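Local coordinates for alcohol dehydrogenase IV (Corynebacterium glutamicum, PDB 3IV7), which probably acts as an NAD-dependent maleylacetate reductase of the iron-containing alcohol dehydrogenase family, at residues I244-Q258 and Y311-T325. Numbering follows the deposited sequence.
Sequences ICHTLGGTFNLPHAQ and YGFEASGIAEAVDVT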
loop_
_atom_site.group_PDB
_atom_site.type_symbol
_atom_site.label_atom_id
_atom_site.label_comp_id
_atom_site.label_asym_id
_atom_site.label_seq_id
_atom_site.Cartn_x
_atom_site.Cartn_y
_atom_site.Cartn_z
ATOM N N ILE A 244 -14.376 10.605 18.829
ATOM C CA ILE A 244 -14.497 11.856 19.570
ATOM C C ILE A 244 -14.702 13.030 18.596
ATOM O O ILE A 244 -15.672 13.798 18.719
ATOM C CB ILE A 244 -13.254 12.128 20.410
ATOM C CG1 ILE A 244 -13.170 11.152 21.585
ATOM C CG2 ILE A 244 -13.261 13.569 20.903
ATOM C CD1 ILE A 244 -11.861 11.201 22.332
ATOM N N CYS A 245 -13.826 13.140 17.600
ATOM C CA CYS A 245 -13.908 14.245 16.643
ATOM C C CYS A 245 -15.187 14.269 15.827
ATOM O O CYS A 245 -15.725 15.354 15.535
ATOM C CB CYS A 245 -12.676 14.252 15.751
ATOM S SG CYS A 245 -11.175 14.654 16.720
ATOM N N HIS A 246 -15.698 13.082 15.470
ATOM C CA HIS A 246 -16.956 12.981 14.745
ATOM C C HIS A 246 -18.089 13.587 15.602
ATOM O O HIS A 246 -18.858 14.373 15.112
ATOM C CB HIS A 246 -17.255 11.510 14.379
ATOM C CG HIS A 246 -18.460 11.325 13.501
ATOM N ND1 HIS A 246 -19.597 10.661 13.925
ATOM C CD2 HIS A 246 -18.694 11.684 12.212
ATOM C CE1 HIS A 246 -20.471 10.616 12.934
ATOM N NE2 HIS A 246 -19.953 11.242 11.889
ATOM N N THR A 247 -18.152 13.214 16.874
ATOM C CA THR A 247 -19.128 13.803 17.826
ATOM C C THR A 247 -18.956 15.315 17.932
ATOM O O THR A 247 -19.932 16.059 17.857
ATOM C CB THR A 247 -18.963 13.216 19.239
ATOM O OG1 THR A 247 -19.237 11.817 19.226
ATOM C CG2 THR A 247 -19.908 13.911 20.254
ATOM N N LEU A 248 -17.704 15.779 18.088
ATOM C CA LEU A 248 -17.467 17.209 18.299
ATOM C C LEU A 248 -17.824 18.021 17.040
ATOM O O LEU A 248 -18.374 19.113 17.146
ATOM C CB LEU A 248 -16.026 17.484 18.776
ATOM C CG LEU A 248 -15.614 16.984 20.186
ATOM C CD1 LEU A 248 -14.142 17.304 20.493
ATOM C CD2 LEU A 248 -16.507 17.574 21.270
ATOM N N GLY A 249 -17.548 17.462 15.863
ATOM C CA GLY A 249 -17.902 18.112 14.584
ATOM C C GLY A 249 -19.389 17.999 14.265
ATOM O O GLY A 249 -19.999 18.938 13.781
ATOM N N GLY A 250 -19.971 16.850 14.577
ATOM C CA GLY A 250 -21.360 16.570 14.227
ATOM C C GLY A 250 -22.346 17.223 15.150
ATOM O O GLY A 250 -23.230 17.955 14.715
ATOM N N THR A 251 -22.162 17.001 16.437
ATOM C CA THR A 251 -23.109 17.452 17.430
ATOM C C THR A 251 -22.854 18.869 17.898
ATOM O O THR A 251 -23.797 19.605 18.193
ATOM C CB THR A 251 -23.062 16.536 18.646
ATOM O OG1 THR A 251 -23.182 15.168 18.218
ATOM C CG2 THR A 251 -24.180 16.894 19.641
ATOM N N PHE A 252 -21.583 19.264 17.991
ATOM C CA PHE A 252 -21.259 20.600 18.511
ATOM C C PHE A 252 -20.758 21.539 17.460
ATOM O O PHE A 252 -20.396 22.655 17.757
ATOM C CB PHE A 252 -20.242 20.480 19.630
ATOM C CG PHE A 252 -20.730 19.700 20.776
ATOM C CD1 PHE A 252 -20.601 18.328 20.794
ATOM C CD2 PHE A 252 -21.358 20.320 21.825
ATOM C CE1 PHE A 252 -21.063 17.603 21.842
ATOM C CE2 PHE A 252 -21.827 19.591 22.878
ATOM C CZ PHE A 252 -21.666 18.234 22.893
ATOM N N ASN A 253 -20.706 21.067 16.229
ATOM C CA ASN A 253 -20.241 21.871 15.103
ATOM C C ASN A 253 -18.921 22.606 15.342
ATOM O O ASN A 253 -18.745 23.733 14.904
ATOM C CB ASN A 253 -21.326 22.863 14.667
ATOM C CG ASN A 253 -21.102 23.385 13.218
ATOM O OD1 ASN A 253 -20.586 22.670 12.353
ATOM N ND2 ASN A 253 -21.484 24.626 12.978
ATOM N N LEU A 254 -17.972 21.949 16.006
ATOM C CA LEU A 254 -16.647 22.562 16.204
ATOM C C LEU A 254 -15.905 22.483 14.877
ATOM O O LEU A 254 -16.199 21.623 14.074
ATOM C CB LEU A 254 -15.857 21.837 17.302
ATOM C CG LEU A 254 -16.421 21.872 18.711
ATOM C CD1 LEU A 254 -15.365 21.364 19.716
ATOM C CD2 LEU A 254 -16.888 23.277 19.059
ATOM N N PRO A 255 -14.961 23.407 14.632
ATOM C CA PRO A 255 -14.252 23.384 13.339
ATOM C C PRO A 255 -13.425 22.105 13.193
ATOM O O PRO A 255 -12.782 21.668 14.149
ATOM C CB PRO A 255 -13.370 24.639 13.386
ATOM C CG PRO A 255 -13.477 25.163 14.753
ATOM C CD PRO A 255 -14.702 24.638 15.382
ATOM N N HIS A 256 -13.455 21.533 11.996
ATOM C CA HIS A 256 -12.925 20.219 11.750
ATOM C C HIS A 256 -11.407 20.060 12.009
ATOM O O HIS A 256 -11.035 19.312 12.856
ATOM C CB HIS A 256 -13.277 19.779 10.329
ATOM C CG HIS A 256 -12.702 18.457 9.951
ATOM N ND1 HIS A 256 -13.383 17.277 10.144
ATOM C CD2 HIS A 256 -11.492 18.118 9.434
ATOM C CE1 HIS A 256 -12.638 16.265 9.716
ATOM N NE2 HIS A 256 -11.489 16.748 9.274
ATOM N N ALA A 257 -10.561 20.765 11.252
ATOM C CA ALA A 257 -9.099 20.577 11.356
ATOM C C ALA A 257 -8.574 20.908 12.767
ATOM O O ALA A 257 -7.798 20.141 13.349
ATOM C CB ALA A 257 -8.360 21.450 10.265
ATOM N N GLN A 258 -9.040 22.028 13.325
ATOM C CA GLN A 258 -8.660 22.439 14.674
ATOM C C GLN A 258 -9.072 21.417 15.747
ATOM O O GLN A 258 -8.366 21.235 16.732
ATOM C CB GLN A 258 -9.258 23.799 15.029
ATOM C CG GLN A 258 -8.611 24.985 14.316
ATOM C CD GLN A 258 -9.013 25.096 12.852
ATOM O OE1 GLN A 258 -9.964 24.433 12.390
ATOM N NE2 GLN A 258 -8.270 25.899 12.105
ATOM N N TYR A 311 -12.712 27.388 20.385
ATOM C CA TYR A 311 -13.719 27.216 19.319
ATOM C C TYR A 311 -15.127 27.163 19.873
ATOM O O TYR A 311 -16.053 26.790 19.180
ATOM C CB TYR A 311 -13.388 25.956 18.477
ATOM C CG TYR A 311 -11.919 25.895 18.196
ATOM C CD1 TYR A 311 -11.309 26.879 17.434
ATOM C CD2 TYR A 311 -11.108 24.981 18.841
ATOM C CE1 TYR A 311 -9.951 26.895 17.243
ATOM C CE2 TYR A 311 -9.724 24.989 18.653
ATOM C CZ TYR A 311 -9.158 25.955 17.889
ATOM O OH TYR A 311 -7.802 25.995 17.748
ATOM N N GLY A 312 -15.281 27.534 21.121
ATOM C CA GLY A 312 -16.616 27.677 21.710
ATOM C C GLY A 312 -17.114 26.474 22.503
ATOM O O GLY A 312 -18.176 26.528 23.083
ATOM N N PHE A 313 -16.343 25.389 22.531
ATOM C CA PHE A 313 -16.735 24.223 23.315
ATOM C C PHE A 313 -16.692 24.603 24.785
ATOM O O PHE A 313 -15.878 25.393 25.179
ATOM C CB PHE A 313 -15.793 23.053 23.023
ATOM C CG PHE A 313 -16.255 21.760 23.590
ATOM C CD1 PHE A 313 -17.514 21.264 23.273
ATOM C CD2 PHE A 313 -15.433 21.017 24.422
ATOM C CE1 PHE A 313 -17.961 20.063 23.817
ATOM C CE2 PHE A 313 -15.872 19.779 24.968
ATOM C CZ PHE A 313 -17.122 19.312 24.667
ATOM N N GLU A 314 -17.634 24.093 25.570
ATOM C CA GLU A 314 -17.696 24.383 26.995
ATOM C C GLU A 314 -17.811 23.085 27.797
ATOM O O GLU A 314 -18.245 22.050 27.267
ATOM C CB GLU A 314 -18.909 25.279 27.308
ATOM C CG GLU A 314 -19.117 26.403 26.303
ATOM C CD GLU A 314 -20.043 27.450 26.808
ATOM O OE1 GLU A 314 -21.246 27.152 26.990
ATOM O OE2 GLU A 314 -19.580 28.589 27.010
ATOM N N ALA A 315 -17.420 23.152 29.071
ATOM C CA ALA A 315 -17.482 22.013 29.977
ATOM C C ALA A 315 -18.879 21.422 30.052
ATOM O O ALA A 315 -19.041 20.213 30.187
ATOM C CB ALA A 315 -17.024 22.432 31.396
ATOM N N SER A 316 -19.891 22.289 30.003
ATOM C CA SER A 316 -21.265 21.855 30.141
ATOM C C SER A 316 -21.685 20.898 29.018
ATOM O O SER A 316 -22.633 20.174 29.175
ATOM C CB SER A 316 -22.216 23.072 30.187
ATOM O OG SER A 316 -22.126 23.805 28.982
ATOM N N GLY A 317 -20.987 20.937 27.900
ATOM C CA GLY A 317 -21.246 20.033 26.760
ATOM C C GLY A 317 -20.520 18.680 26.780
ATOM O O GLY A 317 -20.823 17.796 25.969
ATOM N N ILE A 318 -19.587 18.499 27.705
ATOM C CA ILE A 318 -18.804 17.243 27.782
ATOM C C ILE A 318 -19.677 15.989 28.121
ATOM O O ILE A 318 -19.490 14.929 27.537
ATOM C CB ILE A 318 -17.680 17.375 28.800
ATOM C CG1 ILE A 318 -16.621 18.360 28.289
ATOM C CG2 ILE A 318 -17.051 15.998 29.123
ATOM C CD1 ILE A 318 -15.608 18.783 29.366
ATOM N N ALA A 319 -20.598 16.119 29.079
ATOM C CA ALA A 319 -21.478 14.993 29.443
ATOM C C ALA A 319 -22.194 14.425 28.182
ATOM O O ALA A 319 -22.283 13.217 28.004
ATOM C CB ALA A 319 -22.500 15.421 30.510
ATOM N N GLU A 320 -22.691 15.313 27.330
ATOM C CA GLU A 320 -23.365 14.909 26.114
ATOM C C GLU A 320 -22.367 14.296 25.107
ATOM O O GLU A 320 -22.652 13.245 24.490
ATOM C CB GLU A 320 -24.067 16.102 25.486
ATOM C CG GLU A 320 -24.824 15.782 24.175
ATOM C CD GLU A 320 -25.489 17.020 23.566
ATOM O OE1 GLU A 320 -25.382 18.119 24.175
ATOM O OE2 GLU A 320 -26.107 16.897 22.479
ATOM N N ALA A 321 -21.220 14.957 24.915
ATOM C CA ALA A 321 -20.238 14.449 24.011
ATOM C C ALA A 321 -19.923 13.022 24.395
ATOM O O ALA A 321 -19.788 12.158 23.535
ATOM C CB ALA A 321 -18.948 15.317 24.041
ATOM N N VAL A 322 -19.726 12.815 25.686
ATOM C CA VAL A 322 -19.416 11.503 26.229
ATOM C C VAL A 322 -20.555 10.521 26.008
ATOM O O VAL A 322 -20.330 9.394 25.556
ATOM C CB VAL A 322 -19.108 11.595 27.694
ATOM C CG1 VAL A 322 -19.116 10.244 28.309
ATOM C CG2 VAL A 322 -17.745 12.317 27.883
ATOM N N ASP A 323 -21.779 10.956 26.289
ATOM C CA ASP A 323 -22.975 10.140 25.985
ATOM C C ASP A 323 -22.988 9.577 24.587
ATOM O O ASP A 323 -23.227 8.401 24.409
ATOM C CB ASP A 323 -24.236 10.949 26.139
ATOM C CG ASP A 323 -24.939 10.625 27.322
ATOM O OD1 ASP A 323 -25.429 9.471 27.412
ATOM O OD2 ASP A 323 -25.012 11.493 28.194
ATOM N N VAL A 324 -22.791 10.461 23.611
ATOM C CA VAL A 324 -22.845 10.128 22.207
ATOM C C VAL A 324 -21.683 9.275 21.707
ATOM O O VAL A 324 -21.825 8.515 20.741
ATOM C CB VAL A 324 -22.851 11.416 21.380
ATOM C CG1 VAL A 324 -22.637 11.102 19.901
ATOM C CG2 VAL A 324 -24.157 12.173 21.613
ATOM N N THR A 325 -20.538 9.412 22.346
ATOM C CA THR A 325 -19.318 8.788 21.877
ATOM C C THR A 325 -18.963 7.468 22.545
ATOM O O THR A 325 -18.353 6.597 21.919
ATOM C CB THR A 325 -18.138 9.726 22.096
ATOM O OG1 THR A 325 -18.366 10.929 21.376
ATOM C CG2 THR A 325 -16.827 9.066 21.612
#
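Phe252 and Phe313 form a T-shaped pair at the middle of this contact. The edge of Phe313 meets the face of Phe252, with centroids 5.3 Å apart and planes at 85°. Phe313 CE1 stands over the centre of that face. Thr251 CG2 covers the opposite face near its rim. Phe313 has CG anti to its backbone N (chi1 -170°), which sets its ring among Leu248, Phe252 and Leu254. Leu248 CD2 lies over one face of the Phe313 ring, 4.1 Å from its centroid, in a CH-pi contact. Leu254 CD1 packs on Phe313 CB at 3.7 Å. The Phe252 ring also meets Gly317 and Ala321. Phe252 CE1 touches Ala321 CB at 3.8 Å, and Phe252 CZ lies close to the carbonyl O of Gly317.

A second aromatic patch forms around Tyr311. Gln258 CB sits over one face of the Tyr311 ring, 3.9 Å from its centroid, in another CH-pi contact. Pro255 CD packs against Tyr311 CB at 3.6 Å.

The polar link is a hydrogen bond between Thr247 OG1 and Thr325 OG1. At 2.5 Å between these two OG1 atoms it is unusually short, and its exact length is doubtful. Val324 CG1 lies beside Thr247 OG1, and Thr325 CG2 packs near Ile244.

The contact belongs to the helical C-terminal part of the protein. The axes of segments 244-250 and 318-325 approach to 9.4 Å, and their N-to-C directions lie 125° apart. Leu308 adds to the packing around Leu248 and Phe313. Leu342 and Leu346 of helix 339-351 touch Ile244 and Ala321, respectively, while helix 164-181 meets Gln258 through Ala169.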